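Local coordinates for tailspike protein (Siphovirus 9NA, PDB 3RIQ) that recognises Salmonella lipopolysaccharide as the receptor-binding tailspike of a phage and probably cleaves its O-antigen as an endorhamnosidase, at residues Glu46-Gly51 against Gly67-Asn72; Leu148-Ala153 against Thr171-Ile176. One frame throughout, in Å; residues are numbered along the deposited sequence.

Overall arrangement
Following the chain from the N terminus, contact 1 comes first: after strand 46-49, 15 residues, including strands 56-59 and 63-65, lead round to 67-72, which returns beside it in parallel, closing one circuit of the right-handed beta-helix. A long excursion then separates the two contacts before strand 146-151 settles on the far side of 67-72. Contact 2 closes the turn after that, bringing the end of strand 166-171 and the bend that follows it against 148-153. The contacts neither nest nor cross; they follow in series, their centres about 11 Å apart. Strand 67-72 joins them, with Trp71 N probably bonded to Arg149 O and Asn72 ND2 to Asn151 OD1.

Contact 1. Residues Glu46-Gly51 against Gly67-Asn72; sequences EAVDFG and GVLNWN
Phe50 turns its CG anti to the carbonyl carbon (chi1 -71°) and Trp71 does likewise (chi1 -79°), sending the phenyl edge onto the indole. CE2 of Phe50 comes within 3.5 Å of CG of Trp71, and the ring planes stand at 73° in a T-shaped stack, with CZ of Phe50 above the indole face. CG1 of Val48 lies over one face of the phenyl ring, while Val48 CB is 4.0 Å from Trp71 CD1. Leu23 and Ala27 of helix 23-29 cover Val48, with Leu23 also on Trp71 and Ala27 on Phe50. The aliphatic part of Glu46 runs alongside Leu69, whose CD1 is 3.9 Å from Glu46 CB; the carboxylate of Glu46 is held by Tyr40 and the backbone of Ile43. Four parallel-strand bonds fix the register, from Asn70 N to Glu46 O (2.9 Å) through to Phe50 N and Asn72 O (2.9 Å). Asp49 OD1 accepts from Gly51 N at 2.9 Å in an Asx turn and also from Asn73 ND2. Asn72 ND2 bonds Asn151 OD1 of the next strand. The chemistry implies a two-sided sheet: Val48, Phe50, Leu69 and Trp71 join the hydrophobic core, whereas Asp49, Asn70 and Asn72 carry polar groups on the reverse.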
loop_
_atom_site.group_PDB
_atom_site.type_symbol
_atom_site.label_atom_id
_atom_site.label_comp_id
_atom_site.label_asym_id
_atom_site.label_seq_id
_atom_site.Cartn_x
_atom_site.Cartn_y
_atom_site.Cartn_z
ATOM N N GLU A 46 -25.817 24.174 28.583
ATOM C CA GLU A 46 -27.019 24.411 27.784
ATOM C C GLU A 46 -27.450 23.114 27.101
ATOM O O GLU A 46 -26.609 22.289 26.708
ATOM C CB GLU A 46 -26.736 25.498 26.700
ATOM C CG GLU A 46 -28.004 25.896 25.903
ATOM C CD GLU A 46 -27.818 27.136 25.054
ATOM O OE1 GLU A 46 -28.580 27.276 24.063
ATOM O OE2 GLU A 46 -26.944 27.972 25.389
ATOM N N ALA A 47 -28.756 22.927 26.956
ATOM C CA ALA A 47 -29.270 21.741 26.294
ATOM C C ALA A 47 -30.280 22.149 25.227
ATOM O O ALA A 47 -31.025 23.153 25.371
ATOM C CB ALA A 47 -29.914 20.814 27.307
ATOM N N VAL A 48 -30.315 21.367 24.161
ATOM C CA VAL A 48 -31.252 21.551 23.045
ATOM C C VAL A 48 -31.944 20.220 22.819
ATOM O O VAL A 48 -31.273 19.190 22.566
ATOM C CB VAL A 48 -30.554 22.009 21.747
ATOM C CG1 VAL A 48 -31.589 22.255 20.639
ATOM C CG2 VAL A 48 -29.761 23.290 22.023
ATOM N N ASP A 49 -33.276 20.245 22.939
ATOM C CA ASP A 49 -34.108 19.065 22.732
ATOM C C ASP A 49 -34.719 19.144 21.330
ATOM O O ASP A 49 -35.519 20.042 21.056
ATOM C CB ASP A 49 -35.234 19.069 23.799
ATOM C CG ASP A 49 -36.256 17.939 23.627
ATOM O OD1 ASP A 49 -36.149 17.076 22.751
ATOM O OD2 ASP A 49 -37.216 17.914 24.451
ATOM N N PHE A 50 -34.310 18.224 20.447
ATOM C CA PHE A 50 -34.756 18.236 19.040
ATOM C C PHE A 50 -36.020 17.436 18.787
ATOM O O PHE A 50 -36.441 17.274 17.631
ATOM C CB PHE A 50 -33.583 17.745 18.128
ATOM C CG PHE A 50 -32.451 18.744 18.033
ATOM C CD1 PHE A 50 -32.553 19.871 17.205
ATOM C CD2 PHE A 50 -31.282 18.563 18.797
ATOM C CE1 PHE A 50 -31.495 20.767 17.108
ATOM C CE2 PHE A 50 -30.228 19.478 18.722
ATOM C CZ PHE A 50 -30.318 20.554 17.874
ATOM N N GLY A 51 -36.599 16.881 19.848
ATOM C CA GLY A 51 -37.926 16.269 19.788
ATOM C C GLY A 51 -38.058 15.047 18.888
ATOM O O GLY A 51 -39.160 14.732 18.433
ATOM N N GLY A 67 -17.145 25.408 27.672
ATOM C CA GLY A 67 -17.888 24.305 28.260
ATOM C C GLY A 67 -18.682 23.519 27.208
ATOM O O GLY A 67 -18.298 23.445 26.037
ATOM N N VAL A 68 -19.796 22.926 27.645
ATOM C CA VAL A 68 -20.520 21.956 26.836
ATOM C C VAL A 68 -21.871 22.477 26.334
ATOM O O VAL A 68 -22.630 23.108 27.084
ATOM C CB VAL A 68 -20.714 20.612 27.631
ATOM C CG1 VAL A 68 -21.654 20.776 28.823
ATOM C CG2 VAL A 68 -21.274 19.523 26.728
ATOM N N LEU A 69 -22.170 22.177 25.074
ATOM C CA LEU A 69 -23.517 22.389 24.498
ATOM C C LEU A 69 -24.091 20.978 24.223
ATOM O O LEU A 69 -23.537 20.222 23.406
ATOM C CB LEU A 69 -23.388 23.214 23.206
ATOM C CG LEU A 69 -24.665 23.407 22.360
ATOM C CD1 LEU A 69 -25.796 24.092 23.193
ATOM C CD2 LEU A 69 -24.325 24.278 21.143
ATOM N N ASN A 70 -25.169 20.605 24.912
ATOM C CA ASN A 70 -25.803 19.258 24.760
ATOM C C ASN A 70 -26.886 19.260 23.704
ATOM O O ASN A 70 -27.792 20.124 23.710
ATOM C CB ASN A 70 -26.442 18.825 26.091
ATOM C CG ASN A 70 -25.451 18.750 27.217
ATOM O OD1 ASN A 70 -25.361 19.652 28.081
ATOM N ND2 ASN A 70 -24.713 17.670 27.248
ATOM N N TRP A 71 -26.818 18.288 22.794
ATOM C CA TRP A 71 -27.855 18.069 21.787
ATOM C C TRP A 71 -28.536 16.745 22.070
ATOM O O TRP A 71 -27.915 15.660 21.967
ATOM C CB TRP A 71 -27.252 18.082 20.388
ATOM C CG TRP A 71 -26.964 19.467 19.844
ATOM C CD1 TRP A 71 -26.973 20.683 20.529
ATOM C CD2 TRP A 71 -26.640 19.771 18.495
ATOM N NE1 TRP A 71 -26.673 21.709 19.643
ATOM C CE2 TRP A 71 -26.459 21.175 18.399
ATOM C CE3 TRP A 71 -26.469 18.979 17.331
ATOM C CZ2 TRP A 71 -26.085 21.813 17.176
ATOM C CZ3 TRP A 71 -26.124 19.607 16.139
ATOM C CH2 TRP A 71 -25.935 21.019 16.067
ATOM N N ASN A 72 -29.825 16.835 22.405
ATOM C CA ASN A 72 -30.606 15.675 22.888
ATOM C C ASN A 72 -31.757 15.385 21.938
ATOM O O ASN A 72 -32.274 16.289 21.286
ATOM C CB ASN A 72 -31.173 15.988 24.277
ATOM C CG ASN A 72 -30.093 16.325 25.264
ATOM O OD1 ASN A 72 -30.240 17.216 26.119
ATOM N ND2 ASN A 72 -29.019 15.602 25.196
#

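Contact 2. Residues Leu148-Ala153 against Thr171-Ile176; sequences LRVNSA and TLCNHI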
loop_
_atom_site.group_PDB
_atom_site.type_symbol
_atom_site.label_atom_id
_atom_site.label_comp_id
_atom_site.label_asym_id
_atom_site.label_seq_id
_atom_site.Cartn_x
_atom_site.Cartn_y
_atom_site.Cartn_z
ATOM N N LEU A 148 -19.287 20.098 21.737
ATOM C CA LEU A 148 -20.655 19.662 21.416
ATOM C C LEU A 148 -20.784 18.241 21.939
ATOM O O LEU A 148 -20.002 17.372 21.553
ATOM C CB LEU A 148 -20.859 19.662 19.878
ATOM C CG LEU A 148 -22.350 19.466 19.474
ATOM C CD1 LEU A 148 -23.212 20.678 19.910
ATOM C CD2 LEU A 148 -22.450 19.181 17.975
ATOM N N ARG A 149 -21.791 17.989 22.778
ATOM C CA ARG A 149 -22.072 16.644 23.264
ATOM C C ARG A 149 -23.409 16.210 22.691
ATOM O O ARG A 149 -24.466 16.780 23.044
ATOM C CB ARG A 149 -22.100 16.611 24.789
ATOM C CG ARG A 149 -22.193 15.187 25.357
ATOM C CD ARG A 149 -22.221 15.166 26.866
ATOM N NE ARG A 149 -21.711 13.873 27.340
ATOM C CZ ARG A 149 -21.397 13.619 28.606
ATOM N NH1 ARG A 149 -21.644 14.543 29.547
ATOM N NH2 ARG A 149 -20.860 12.441 28.939
ATOM N N VAL A 150 -23.369 15.221 21.796
ATOM C CA VAL A 150 -24.578 14.658 21.174
ATOM C C VAL A 150 -24.919 13.400 21.975
ATOM O O VAL A 150 -24.105 12.467 22.022
ATOM C CB VAL A 150 -24.337 14.344 19.695
ATOM C CG1 VAL A 150 -25.517 13.596 19.090
ATOM C CG2 VAL A 150 -24.026 15.616 18.918
ATOM N N ASN A 151 -26.089 13.392 22.625
ATOM C CA ASN A 151 -26.437 12.302 23.534
ATOM C C ASN A 151 -27.468 11.348 22.948
ATOM O O ASN A 151 -28.528 11.782 22.465
ATOM C CB ASN A 151 -27.014 12.912 24.815
ATOM C CG ASN A 151 -26.007 13.812 25.566
ATOM O OD1 ASN A 151 -26.282 15.006 25.874
ATOM N ND2 ASN A 151 -24.875 13.259 25.863
ATOM N N SER A 152 -27.164 10.055 23.004
ATOM C CA SER A 152 -28.095 8.975 22.652
ATOM C C SER A 152 -28.771 9.227 21.305
ATOM O O SER A 152 -30.000 9.247 21.213
ATOM C CB SER A 152 -29.131 8.787 23.761
ATOM O OG SER A 152 -28.466 8.332 24.922
ATOM N N ALA A 153 -27.957 9.437 20.272
ATOM C CA ALA A 153 -28.455 9.545 18.901
ATOM C C ALA A 153 -27.917 8.394 18.068
ATOM O O ALA A 153 -26.778 7.944 18.300
ATOM C CB ALA A 153 -28.054 10.910 18.293
ATOM N N THR A 171 -22.065 10.611 22.970
ATOM C CA THR A 171 -22.312 9.789 24.178
ATOM C C THR A 171 -23.447 8.817 23.914
ATOM O O THR A 171 -24.556 9.250 23.617
ATOM C CB THR A 171 -22.599 10.689 25.392
ATOM O OG1 THR A 171 -21.438 11.499 25.631
ATOM C CG2 THR A 171 -22.915 9.871 26.673
ATOM N N LEU A 172 -23.176 7.513 24.053
ATOM C CA LEU A 172 -24.196 6.454 23.820
ATOM C C LEU A 172 -24.817 6.545 22.414
ATOM O O LEU A 172 -26.047 6.365 22.237
ATOM C CB LEU A 172 -25.303 6.411 24.909
ATOM C CG LEU A 172 -24.831 5.998 26.316
ATOM C CD1 LEU A 172 -26.033 6.042 27.277
ATOM C CD2 LEU A 172 -24.251 4.585 26.306
ATOM N N CYS A 173 -23.973 6.834 21.419
ATOM C CA CYS A 173 -24.417 6.912 20.053
ATOM C C CYS A 173 -24.008 5.681 19.270
ATOM O O CYS A 173 -23.042 4.986 19.638
ATOM C CB CYS A 173 -23.827 8.162 19.356
ATOM S SG CYS A 173 -24.482 9.752 20.042
ATOM N N ASN A 174 -24.693 5.456 18.148
ATOM C CA ASN A 174 -24.321 4.376 17.211
ATOM C C ASN A 174 -24.496 4.890 15.788
ATOM O O ASN A 174 -25.318 5.790 15.529
ATOM C CB ASN A 174 -25.215 3.147 17.386
ATOM C CG ASN A 174 -25.108 2.543 18.761
ATOM O OD1 ASN A 174 -24.161 1.803 19.065
ATOM N ND2 ASN A 174 -26.092 2.871 19.621
ATOM N N HIS A 175 -23.723 4.313 14.874
ATOM C CA HIS A 175 -23.790 4.672 13.456
ATOM C C HIS A 175 -23.667 6.171 13.248
ATOM O O HIS A 175 -24.380 6.768 12.409
ATOM C CB HIS A 175 -25.009 4.039 12.782
ATOM C CG HIS A 175 -24.945 2.541 12.778
ATOM N ND1 HIS A 175 -24.144 1.836 11.902
ATOM C CD2 HIS A 175 -25.498 1.628 13.607
ATOM C CE1 HIS A 175 -24.245 0.544 12.164
ATOM N NE2 HIS A 175 -25.054 0.393 13.202
ATOM N N ILE A 176 -22.758 6.785 14.012
ATOM C CA ILE A 176 -22.365 8.170 13.719
ATOM C C ILE A 176 -21.276 8.131 12.643
ATOM O O ILE A 176 -20.246 7.464 12.801
ATOM C CB ILE A 176 -21.809 8.878 14.987
ATOM C CG1 ILE A 176 -22.840 8.802 16.145
ATOM C CG2 ILE A 176 -21.396 10.300 14.636
ATOM C CD1 ILE A 176 -24.164 9.479 15.866
#
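The guanidinium of Arg149 is met at its edge, within its plane, by Thr171 OG1, which takes a nearly straight bond from NE (2.9 Å, 170° at the hydrogen). The extended chain from CG to NE, begun with chi1 at -172°, carries the group across to the threonine. NH2 of Arg149 makes a salt bridge to Glu194, whose OE1 also bonds Thr171 OG1, so the carboxylate links both residues. Beside this cluster, the amide of Asn151 runs alongside Thr171, with ND2 3.5 Å from Thr171 CB, while its OD1 accepts from Asn72 of the preceding coil. Backbone bonds continue the pairing: Thr171 N gives to Val150 O, and Ser152 N to Thr171 O at 2.8 Å. Past the strand, the Cys173 sulfur accepts a long bond from Ala153 N (3.5 Å) and packs 4.1 Å from both Val150 CG1 and Ala153 CB. Asn174 N reaches Ala153 O at 3.2 Å. One parallel bridge, Asn151 with Thr171, followed by stacked bends at Ser152 and Leu172, both with positive phi, and with Val150, Cys173 and Ile176 buried, is characteristic of the right-handed parallel beta-helix of P22-like tailspikes.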